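Local coordinates for acyl-CoA dehydrogenase (Bacillus subtilis, PDB 5LNX), which catalyses the FAD-dependent oxidation of a 2,3-saturated acyl-CoA to the 2,3-dehydroacyl-CoA, passing the electrons to an acceptor, at residues Ala120-Glu125 against Gly150-Ile155; His177-Phe182 against Asp228-Ala233; Ala254-Ala259 against Asp285-Ala290. One frame throughout, in Å; residues are numbered along the deposited sequence.

Contact 1: Ala120-Glu125 against Gly150-Ile155; sequences AFALTE and GSKIFI. With FAD (flavin-adenine dinucleotide), chain S.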
loop_
_atom_site.group_PDB
_atom_site.type_symbol
_atom_site.label_atom_id
_atom_site.label_comp_id
_atom_site.label_asym_id
_atom_site.label_seq_id
_atom_site.Cartn_x
_atom_site.Cartn_y
_atom_site.Cartn_z
ATOM N N ALA D 120 15.177 -27.946 -19.278
ATOM C CA ALA D 120 14.182 -26.947 -19.613
ATOM C C ALA D 120 12.802 -27.562 -19.355
ATOM O O ALA D 120 12.703 -28.768 -19.190
ATOM C CB ALA D 120 14.294 -26.577 -21.069
ATOM N N PHE D 121 11.754 -26.739 -19.440
ATOM C CA PHE D 121 10.370 -27.107 -18.969
ATOM C C PHE D 121 9.140 -27.005 -19.849
ATOM O O PHE D 121 8.092 -27.576 -19.532
ATOM C CB PHE D 121 10.144 -26.483 -17.585
ATOM C CG PHE D 121 8.785 -26.723 -17.005
ATOM C CD1 PHE D 121 8.411 -27.994 -16.585
ATOM C CD2 PHE D 121 7.896 -25.664 -16.835
ATOM C CE1 PHE D 121 7.186 -28.201 -15.979
ATOM C CE2 PHE D 121 6.652 -25.873 -16.253
ATOM C CZ PHE D 121 6.300 -27.144 -15.820
ATOM N N ALA D 122 9.239 -26.366 -20.977
ATOM C CA ALA D 122 8.169 -26.535 -21.961
ATOM C C ALA D 122 6.693 -26.888 -21.571
ATOM O O ALA D 122 6.122 -27.901 -22.032
ATOM C CB ALA D 122 8.570 -27.357 -23.188
ATOM N N LEU D 123 6.023 -25.936 -20.929
ATOM C CA LEU D 123 4.552 -25.986 -20.697
ATOM C C LEU D 123 3.766 -24.899 -21.426
ATOM O O LEU D 123 2.825 -25.185 -22.190
ATOM C CB LEU D 123 4.293 -25.874 -19.208
ATOM C CG LEU D 123 2.861 -25.818 -18.709
ATOM C CD1 LEU D 123 2.052 -27.043 -19.108
ATOM C CD2 LEU D 123 2.900 -25.638 -17.198
ATOM N N THR D 124 4.188 -23.661 -21.231
ATOM C CA THR D 124 3.453 -22.476 -21.708
ATOM C C THR D 124 3.357 -22.352 -23.245
ATOM O O THR D 124 4.318 -22.677 -23.978
ATOM C CB THR D 124 4.091 -21.174 -21.136
ATOM O OG1 THR D 124 4.160 -21.299 -19.712
ATOM C CG2 THR D 124 3.286 -19.925 -21.485
ATOM N N GLU D 125 2.224 -21.825 -23.701
ATOM C CA GLU D 125 1.915 -21.688 -25.137
ATOM C C GLU D 125 1.222 -20.349 -25.420
ATOM O O GLU D 125 0.623 -19.770 -24.520
ATOM C CB GLU D 125 0.930 -22.781 -25.596
ATOM C CG GLU D 125 1.455 -24.207 -25.587
ATOM C CD GLU D 125 0.536 -25.183 -26.347
ATOM O OE1 GLU D 125 -0.515 -24.742 -26.880
ATOM O OE2 GLU D 125 0.829 -26.403 -26.391
ATOM N N GLY D 150 2.799 -28.397 -32.713
ATOM C CA GLY D 150 2.433 -27.159 -32.026
ATOM C C GLY D 150 3.634 -26.336 -31.577
ATOM O O GLY D 150 4.771 -26.565 -31.999
ATOM N N SER D 151 3.376 -25.373 -30.702
ATOM C CA SER D 151 4.402 -24.399 -30.308
ATOM C C SER D 151 4.384 -24.075 -28.825
ATOM O O SER D 151 3.330 -24.012 -28.186
ATOM C CB SER D 151 4.241 -23.096 -31.092
ATOM O OG SER D 151 3.265 -22.272 -30.494
ATOM N N LYS D 152 5.575 -23.857 -28.287
ATOM C CA LYS D 152 5.713 -23.330 -26.928
ATOM C C LYS D 152 6.208 -21.910 -26.983
ATOM O O LYS D 152 6.835 -21.503 -27.957
ATOM C CB LYS D 152 6.629 -24.216 -26.070
ATOM C CG LYS D 152 6.151 -25.653 -25.965
ATOM C CD LYS D 152 4.776 -25.727 -25.320
ATOM C CE LYS D 152 4.167 -27.112 -25.367
ATOM N NZ LYS D 152 3.107 -27.228 -24.325
ATOM N N ILE D 153 5.926 -21.167 -25.920
ATOM C CA ILE D 153 6.450 -19.800 -25.753
ATOM C C ILE D 153 7.108 -19.565 -24.383
ATOM O O ILE D 153 6.940 -20.352 -23.437
ATOM C CB ILE D 153 5.356 -18.703 -25.951
ATOM C CG1 ILE D 153 4.113 -18.963 -25.101
ATOM C CG2 ILE D 153 4.939 -18.573 -27.406
ATOM C CD1 ILE D 153 3.234 -17.740 -24.910
ATOM N N PHE D 154 7.936 -18.518 -24.341
ATOM C CA PHE D 154 8.598 -18.017 -23.124
ATOM C C PHE D 154 9.367 -19.098 -22.385
ATOM O O PHE D 154 9.181 -19.247 -21.185
ATOM C CB PHE D 154 7.560 -17.454 -22.155
ATOM C CG PHE D 154 6.747 -16.314 -22.698
ATOM C CD1 PHE D 154 7.329 -15.332 -23.450
ATOM C CD2 PHE D 154 5.399 -16.207 -22.386
ATOM C CE1 PHE D 154 6.577 -14.280 -23.938
ATOM C CE2 PHE D 154 4.638 -15.165 -22.861
ATOM C CZ PHE D 154 5.226 -14.190 -23.634
ATOM N N ILE D 155 10.205 -19.861 -23.076
ATOM C CA ILE D 155 10.828 -21.062 -22.475
ATOM C C ILE D 155 12.227 -20.782 -21.940
ATOM O O ILE D 155 13.180 -20.554 -22.691
ATOM C CB ILE D 155 10.893 -22.245 -23.458
ATOM C CG1 ILE D 155 9.495 -22.584 -23.996
ATOM C CG2 ILE D 155 11.494 -23.460 -22.782
ATOM C CD1 ILE D 155 8.467 -22.840 -22.919
HETATM P PA FAD S . -1.854 -14.693 -18.856
HETATM O O1A FAD S . -1.737 -15.945 -18.003
HETATM O O2A FAD S . -2.787 -14.562 -20.015
HETATM O O5B FAD S . -2.258 -13.543 -17.805
HETATM C C5B FAD S . -2.324 -12.154 -18.093
HETATM C C4B FAD S . -2.654 -11.473 -16.766
HETATM O O4B FAD S . -3.977 -11.841 -16.455
HETATM C C3B FAD S . -1.769 -11.945 -15.624
HETATM O O3B FAD S . -1.538 -10.894 -14.677
HETATM C C2B FAD S . -2.574 -13.015 -14.944
HETATM O O2B FAD S . -2.426 -12.932 -13.537
HETATM C C1B FAD S . -3.975 -12.611 -15.274
HETATM N N9A FAD S . -4.948 -13.688 -15.397
HETATM C C8A FAD S . -5.263 -14.427 -16.485
HETATM N N7A FAD S . -6.306 -15.263 -16.188
HETATM C C5A FAD S . -6.640 -15.050 -14.889
HETATM C C6A FAD S . -7.629 -15.534 -13.921
HETATM N N6A FAD S . -8.514 -16.491 -14.236
HETATM N N1A FAD S . -7.647 -14.978 -12.690
HETATM C C2A FAD S . -6.814 -14.005 -12.288
HETATM N N3A FAD S . -5.887 -13.521 -13.118
HETATM C C4A FAD S . -5.763 -13.981 -14.390
HETATM N N1 FAD S . 6.694 -20.999 -19.251
HETATM C C2 FAD S . 7.098 -22.290 -19.176
HETATM O O2 FAD S . 6.278 -23.165 -19.481
HETATM N N3 FAD S . 8.332 -22.669 -18.779
HETATM C C4 FAD S . 9.266 -21.773 -18.436
HETATM O O4 FAD S . 10.415 -22.128 -18.074
HETATM C C4X FAD S . 8.905 -20.344 -18.513
HETATM N N5 FAD S . 9.800 -19.389 -18.185
HETATM C C5X FAD S . 9.474 -18.079 -18.277
HETATM C C6 FAD S . 10.454 -17.158 -18.011
HETATM C C7 FAD S . 10.192 -15.811 -18.046
HETATM C C7M FAD S . 11.320 -14.906 -17.619
HETATM C C8 FAD S . 8.834 -15.354 -18.445
HETATM C C8M FAD S . 8.449 -13.901 -18.520
HETATM C C9 FAD S . 7.864 -16.277 -18.752
HETATM C C9A FAD S . 8.118 -17.641 -18.695
HETATM N N10 FAD S . 7.150 -18.630 -19.065
HETATM C C10 FAD S . 7.526 -19.991 -18.951
HETATM C "C1'" FAD S . 5.769 -18.268 -19.422
HETATM C "C2'" FAD S . 5.009 -17.886 -18.130
HETATM O "O2'" FAD S . 4.833 -18.969 -17.199
HETATM C "C3'" FAD S . 3.672 -17.240 -18.466
HETATM O "O3'" FAD S . 3.922 -15.893 -18.863
HETATM C "C4'" FAD S . 2.705 -17.316 -17.294
HETATM O "O4'" FAD S . 2.336 -18.688 -17.076
HETATM C "C5'" FAD S . 1.448 -16.432 -17.494
HETATM O "O5'" FAD S . 0.733 -16.604 -18.719
HETATM P P FAD S . 0.628 -15.454 -19.873
HETATM O O1P FAD S . -0.219 -15.930 -21.040
HETATM O O2P FAD S . 2.010 -14.937 -20.167
HETATM O O3P FAD S . -0.361 -14.291 -19.341
#

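Contact 2: His177-Phe182 against Asp228-Ala233; sequences HGISAF and DGFHIA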
loop_
_atom_site.group_PDB
_atom_site.type_symbol
_atom_site.label_atom_id
_atom_site.label_comp_id
_atom_site.label_asym_id
_atom_site.label_seq_id
_atom_site.Cartn_x
_atom_site.Cartn_y
_atom_site.Cartn_z
ATOM N N HIS D 177 -7.174 -33.191 -18.334
ATOM C CA HIS D 177 -6.971 -34.598 -17.940
ATOM C C HIS D 177 -6.373 -35.462 -19.042
ATOM O O HIS D 177 -6.056 -36.628 -18.817
ATOM C CB HIS D 177 -8.279 -35.175 -17.457
ATOM C CG HIS D 177 -8.682 -34.657 -16.116
ATOM N ND1 HIS D 177 -9.583 -33.624 -15.954
ATOM C CD2 HIS D 177 -8.284 -35.010 -14.872
ATOM C CE1 HIS D 177 -9.740 -33.382 -14.664
ATOM N NE2 HIS D 177 -8.969 -34.215 -13.988
ATOM N N GLY D 178 -6.216 -34.886 -20.228
ATOM C CA GLY D 178 -5.693 -35.607 -21.410
ATOM C C GLY D 178 -4.306 -35.141 -21.859
ATOM O O GLY D 178 -3.852 -35.456 -22.977
ATOM N N ILE D 179 -3.661 -34.386 -20.975
ATOM C CA ILE D 179 -2.301 -33.941 -21.152
ATOM C C ILE D 179 -1.310 -35.018 -20.701
ATOM O O ILE D 179 -1.397 -35.550 -19.589
ATOM C CB ILE D 179 -2.041 -32.676 -20.324
ATOM C CG1 ILE D 179 -2.730 -31.470 -20.970
ATOM C CG2 ILE D 179 -0.550 -32.406 -20.205
ATOM C CD1 ILE D 179 -2.950 -30.328 -20.020
ATOM N N SER D 180 -0.321 -35.265 -21.554
ATOM C CA SER D 180 0.814 -36.130 -21.228
ATOM C C SER D 180 2.133 -35.347 -21.131
ATOM O O SER D 180 2.263 -34.253 -21.683
ATOM C CB SER D 180 0.950 -37.230 -22.284
ATOM O OG SER D 180 0.012 -38.267 -22.041
ATOM N N ALA D 181 3.116 -35.961 -20.484
ATOM C CA ALA D 181 4.433 -35.344 -20.313
ATOM C C ALA D 181 5.520 -36.149 -20.979
ATOM O O ALA D 181 5.587 -37.380 -20.834
ATOM C CB ALA D 181 4.752 -35.146 -18.844
ATOM N N PHE D 182 6.428 -35.432 -21.638
ATOM C CA PHE D 182 7.472 -36.032 -22.499
ATOM C C PHE D 182 8.895 -35.515 -22.226
ATOM O O PHE D 182 9.122 -34.311 -22.073
ATOM C CB PHE D 182 7.134 -35.780 -23.957
ATOM C CG PHE D 182 5.857 -36.428 -24.402
ATOM C CD1 PHE D 182 5.862 -37.695 -24.963
ATOM C CD2 PHE D 182 4.644 -35.762 -24.275
ATOM C CE1 PHE D 182 4.685 -38.287 -25.387
ATOM C CE2 PHE D 182 3.460 -36.343 -24.707
ATOM C CZ PHE D 182 3.483 -37.614 -25.260
ATOM N N ASP D 228 -1.121 -38.176 -17.225
ATOM C CA ASP D 228 -0.590 -37.765 -15.920
ATOM C C ASP D 228 0.082 -36.397 -15.956
ATOM O O ASP D 228 0.537 -35.904 -14.934
ATOM C CB ASP D 228 0.446 -38.769 -15.404
ATOM C CG ASP D 228 -0.146 -40.112 -15.044
ATOM O OD1 ASP D 228 -1.391 -40.244 -15.014
ATOM O OD2 ASP D 228 0.650 -41.052 -14.804
ATOM N N GLY D 229 0.120 -35.779 -17.129
ATOM C CA GLY D 229 1.075 -34.731 -17.407
ATOM C C GLY D 229 0.766 -33.476 -16.618
ATOM O O GLY D 229 1.661 -32.887 -15.991
ATOM N N PHE D 230 -0.497 -33.067 -16.641
ATOM C CA PHE D 230 -0.973 -31.923 -15.850
ATOM C C PHE D 230 -0.597 -32.024 -14.371
ATOM O O PHE D 230 -0.108 -31.071 -13.782
ATOM C CB PHE D 230 -2.486 -31.769 -16.012
ATOM C CG PHE D 230 -3.039 -30.484 -15.465
ATOM C CD1 PHE D 230 -2.930 -29.301 -16.173
ATOM C CD2 PHE D 230 -3.723 -30.477 -14.257
ATOM C CE1 PHE D 230 -3.478 -28.131 -15.681
ATOM C CE2 PHE D 230 -4.276 -29.304 -13.757
ATOM C CZ PHE D 230 -4.152 -28.131 -14.470
ATOM N N HIS D 231 -0.847 -33.187 -13.782
ATOM C CA HIS D 231 -0.463 -33.478 -12.405
ATOM C C HIS D 231 1.048 -33.353 -12.194
ATOM O O HIS D 231 1.495 -32.789 -11.185
ATOM C CB HIS D 231 -0.932 -34.877 -12.010
ATOM C CG HIS D 231 -0.416 -35.344 -10.685
ATOM N ND1 HIS D 231 -0.803 -34.776 -9.488
ATOM C CD2 HIS D 231 0.449 -36.338 -10.366
ATOM C CE1 HIS D 231 -0.204 -35.403 -8.490
ATOM N NE2 HIS D 231 0.570 -36.347 -8.996
ATOM N N ILE D 232 1.812 -33.886 -13.143
ATOM C CA ILE D 232 3.279 -33.886 -13.083
ATOM C C ILE D 232 3.821 -32.443 -13.067
ATOM O O ILE D 232 4.646 -32.051 -12.220
ATOM C CB ILE D 232 3.853 -34.607 -14.331
ATOM C CG1 ILE D 232 3.939 -36.124 -14.146
ATOM N N ALA D 233 3.311 -31.660 -14.011
ATOM C CA ALA D 233 3.593 -30.230 -14.133
ATOM C C ALA D 233 3.390 -29.449 -12.829
ATOM O O ALA D 233 4.329 -28.878 -12.274
ATOM C CB ALA D 233 2.734 -29.620 -15.225
#

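Contact 3: Ala254-Ala259 against Asp285-Ala290; sequences AALEHA and DMATRA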
loop_
_atom_site.group_PDB
_atom_site.type_symbol
_atom_site.label_atom_id
_atom_site.label_comp_id
_atom_site.label_asym_id
_atom_site.label_seq_id
_atom_site.Cartn_x
_atom_site.Cartn_y
_atom_site.Cartn_z
ATOM N N ALA D 254 19.751 -8.216 -1.816
ATOM C CA ALA D 254 20.711 -7.423 -2.599
ATOM C C ALA D 254 20.287 -5.962 -2.617
ATOM O O ALA D 254 21.104 -5.059 -2.408
ATOM C CB ALA D 254 20.809 -7.958 -4.022
ATOM N N ALA D 255 19.021 -5.722 -2.897
ATOM C CA ALA D 255 18.510 -4.333 -2.859
ATOM C C ALA D 255 18.815 -3.677 -1.508
ATOM O O ALA D 255 19.248 -2.538 -1.445
ATOM C CB ALA D 255 17.012 -4.299 -3.116
ATOM N N LEU D 256 18.539 -4.416 -0.432
ATOM C CA LEU D 256 18.683 -3.906 0.915
ATOM C C LEU D 256 20.149 -3.582 1.260
ATOM O O LEU D 256 20.487 -2.456 1.626
ATOM C CB LEU D 256 18.132 -4.926 1.901
ATOM C CG LEU D 256 18.399 -4.619 3.374
ATOM C CD1 LEU D 256 17.619 -3.377 3.805
ATOM C CD2 LEU D 256 18.035 -5.824 4.228
ATOM N N GLU D 257 20.997 -4.586 1.113
ATOM C CA GLU D 257 22.404 -4.469 1.463
ATOM C C GLU D 257 23.078 -3.320 0.696
ATOM O O GLU D 257 23.765 -2.474 1.301
ATOM C CB GLU D 257 23.106 -5.804 1.265
ATOM C CG GLU D 257 22.457 -6.857 2.204
ATOM C CD GLU D 257 23.039 -6.970 3.607
ATOM O OE1 GLU D 257 24.203 -7.365 3.735
ATOM O OE2 GLU D 257 22.303 -6.799 4.607
ATOM N N HIS D 258 22.818 -3.246 -0.603
ATOM C CA HIS D 258 23.335 -2.152 -1.407
ATOM C C HIS D 258 22.807 -0.823 -0.886
ATOM O O HIS D 258 23.567 0.153 -0.729
ATOM C CB HIS D 258 22.941 -2.302 -2.874
ATOM C CG HIS D 258 23.781 -3.272 -3.639
ATOM N ND1 HIS D 258 23.463 -4.607 -3.750
ATOM C CD2 HIS D 258 24.922 -3.096 -4.345
ATOM C CE1 HIS D 258 24.376 -5.212 -4.491
ATOM N NE2 HIS D 258 25.267 -4.316 -4.869
ATOM N N ALA D 259 21.500 -0.796 -0.615
ATOM C CA ALA D 259 20.815 0.426 -0.177
ATOM C C ALA D 259 21.337 0.970 1.172
ATOM O O ALA D 259 21.371 2.175 1.387
ATOM C CB ALA D 259 19.320 0.188 -0.083
ATOM N N ASP D 285 11.628 -1.246 6.731
ATOM C CA ASP D 285 10.575 -1.921 6.003
ATOM C C ASP D 285 11.134 -3.015 5.091
ATOM O O ASP D 285 10.606 -4.129 5.056
ATOM C CB ASP D 285 9.774 -0.896 5.201
ATOM C CG ASP D 285 8.861 -0.068 6.078
ATOM O OD1 ASP D 285 8.687 -0.420 7.279
ATOM O OD2 ASP D 285 8.319 0.934 5.592
ATOM N N MET D 286 12.194 -2.681 4.351
ATOM C CA MET D 286 12.826 -3.632 3.427
ATOM C C MET D 286 13.301 -4.831 4.212
ATOM O O MET D 286 13.080 -5.983 3.836
ATOM C CB MET D 286 14.012 -3.001 2.683
ATOM C CG MET D 286 13.620 -2.206 1.441
ATOM S SD MET D 286 14.881 -1.064 0.826
ATOM C CE MET D 286 15.898 -2.168 -0.129
ATOM N N ALA D 287 13.994 -4.547 5.300
ATOM C CA ALA D 287 14.582 -5.591 6.149
ATOM C C ALA D 287 13.513 -6.480 6.774
ATOM O O ALA D 287 13.718 -7.679 6.912
ATOM C CB ALA D 287 15.445 -4.947 7.233
ATOM N N THR D 288 12.398 -5.866 7.177
ATOM C CA THR D 288 11.288 -6.536 7.893
ATOM C C THR D 288 10.503 -7.488 6.965
ATOM O O THR D 288 10.144 -8.619 7.332
ATOM C CB THR D 288 10.284 -5.500 8.488
ATOM O OG1 THR D 288 10.902 -4.741 9.550
ATOM C CG2 THR D 288 9.046 -6.182 9.050
ATOM N N ARG D 289 10.233 -7.002 5.767
ATOM C CA ARG D 289 9.539 -7.777 4.754
ATOM C C ARG D 289 10.452 -8.898 4.238
ATOM O O ARG D 289 9.997 -9.890 3.660
ATOM C CB ARG D 289 9.098 -6.867 3.569
ATOM C CG ARG D 289 8.164 -5.662 3.741
ATOM C CD ARG D 289 6.945 -5.906 4.621
ATOM N NE ARG D 289 5.646 -5.954 3.922
ATOM C CZ ARG D 289 4.469 -5.572 4.432
ATOM N NH1 ARG D 289 4.365 -5.039 5.652
ATOM N NH2 ARG D 289 3.376 -5.727 3.694
ATOM N N ALA D 290 11.758 -8.702 4.377
ATOM C CA ALA D 290 12.745 -9.715 3.950
ATOM C C ALA D 290 12.911 -10.810 4.998
ATOM O O ALA D 290 13.318 -11.929 4.685
ATOM C CB ALA D 290 14.099 -9.076 3.673
#

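Contact 1: Ala120-Glu125 against Gly150-Ile155
Lys152 NZ reaches two acceptors of the loop 120-125: Leu123 O at 3.0 Å, approached from above its carbonyl plane, and Glu125 OE2 at 3.2 Å, a salt bridge on the anti lone pair of that oxygen. A bend at chi2 (-61°) turns the otherwise extended lysine chain back beside Thr124 O, so that the ammonium group points into that loop, with Phe167 O of strand 163-169 a further acceptor. The Glu125 carboxylate has two further partners, OE2 with Thr137 OG1 and OE1 with Arg136 N. With an alanine in place of Lys152, the buried Glu125 carboxylate would probably lose its charged mate, and Leu123 O and Phe167 O a donor. The backbones are joined by Ile153 N to Thr124 O, 2.9 Å and nearly straight at 167°. Beyond these bonds, Thr124 CG2 lies across Ile153 CG1 at about a right angle, and Ile155 CD1 packs against Ala122 CA at 3.8 Å. The loop held in this way grips the flavin: Thr124 N donates to FAD O2 at 2.8 Å, Leu123 N to the same oxygen at 3.1 Å, and Thr124 OG1 to FAD N1 at 2.6 Å. Phe121 meets FAD N3 with its ring edge, while Phe154 packs near the ribityl carbon C1'. The arrangement is the flavin-binding side of the acyl-CoA dehydrogenase middle domain, a beta domain where this loop holds the pyrimidine end of the isoalloxazine.

Contact 2: His177-Phe182 against Asp228-Ala233
Ile179 and Phe230 meet obliquely, the CD1 methyl of the isoleucine lying 4.0 Å from Phe230 CD1. The phenylalanine has CG anti to its own N (chi1 -169°), which carries the ring away from the strand, so that only this one ring corner comes close. The other branch of Ile179 goes to the backbone instead: CG2 sits 3.6 Å from Phe230 N, over the first turn of the helix. Leu169 and Leu135 pack against the same isoleucine. Here the strand 179-185 of the middle domain meets the start of helix 229-265 in the C-terminal domain, the two short axes passing 6.7 Å apart at 60°, and the beta domain and the helical domain meet here at a helix N-terminus. Gly229 N donates to Ile179 O at 2.9 Å, with an angle of 146° at the hydrogen. Gly229 lets the chains approach this closely, its CA lying 4.1 Å from Ser180 CA; a side chain at this position would run into the strand backbone around Ile179 O and Ala181 N. Ala181 points its CB at the glycine, 4.0 Å from Gly229 CA, and also touches Phe167 and Leu223. Ser180 faces the other way, its OG bonded to Thr170 OG1 and to Gly227 N, the latter just ahead of the helix.

Contact 3: Ala254-Ala259 against Asp285-Ala290
Met286 and Leu256 pass alongside each other between two antiparallel helices of the C-terminal all-alpha domain, the helical bundle of the acyl-CoA dehydrogenase fold; their short axes pass 9.8 Å apart with a signed crossing angle of -150°. The contact between the helices is apolar. Met286 spans most of the gap: its chain runs out extended and then bends at chi3 (83°), which lays the CE methyl against the opposite helix. There CE sits among Leu256 CA, Ala255 CB at 3.8 Å and Ala259 CB at 4.2 Å, the two alanines one turn apart, whose small side chains leave room for the methyl. Leu256 runs past it in the opposite direction. Its CG is anti to the backbone N (chi1 171°), and the two methyls then divide their work: CD1 goes to Met286 CB at 3.8 Å, CD2 to Ala287 CB at 4.1 Å. Residues around the pair extend the layer, with Ala329 against both Ala255 and Met286, Ile335 against Ala259, and Leu375 of the third subunit against Ala287. The charged partner comes from that same subunit: Asp285 OD1 forms a salt bridge to Arg368 NE of the third subunit, on the side turned from helix 229-265. Within the segment 254-259, Ala254 O accepts two donors of His258 from opposite faces of its carbonyl plane: the helical N at 3.1 Å and the side-chain ND1 at 2.8 Å, with Ala254 O lying in the plane of the imidazole ring.

In the fold
Contacts 1 and 2 are neighbours, their centres 14 Å apart and their nearest atoms about 4 Å, joined through strand 163-169, which pairs with both 119-120 and 179-185 and supplies Phe167 to each. Contact 1 touches the flavin itself; the Phe230 side chain of contact 2 lies about 11 Å from a bound FAD. Helix 229-265 starts in contact 2, packs Leu237 against Phe121 and Leu123 of contact 1, and runs on to contact 3, whose centre is about 39 Å from that of contact 2 and on the opposite side of the chain's centre. There the Ala259 side chain is about 10 Å from a bound FAD.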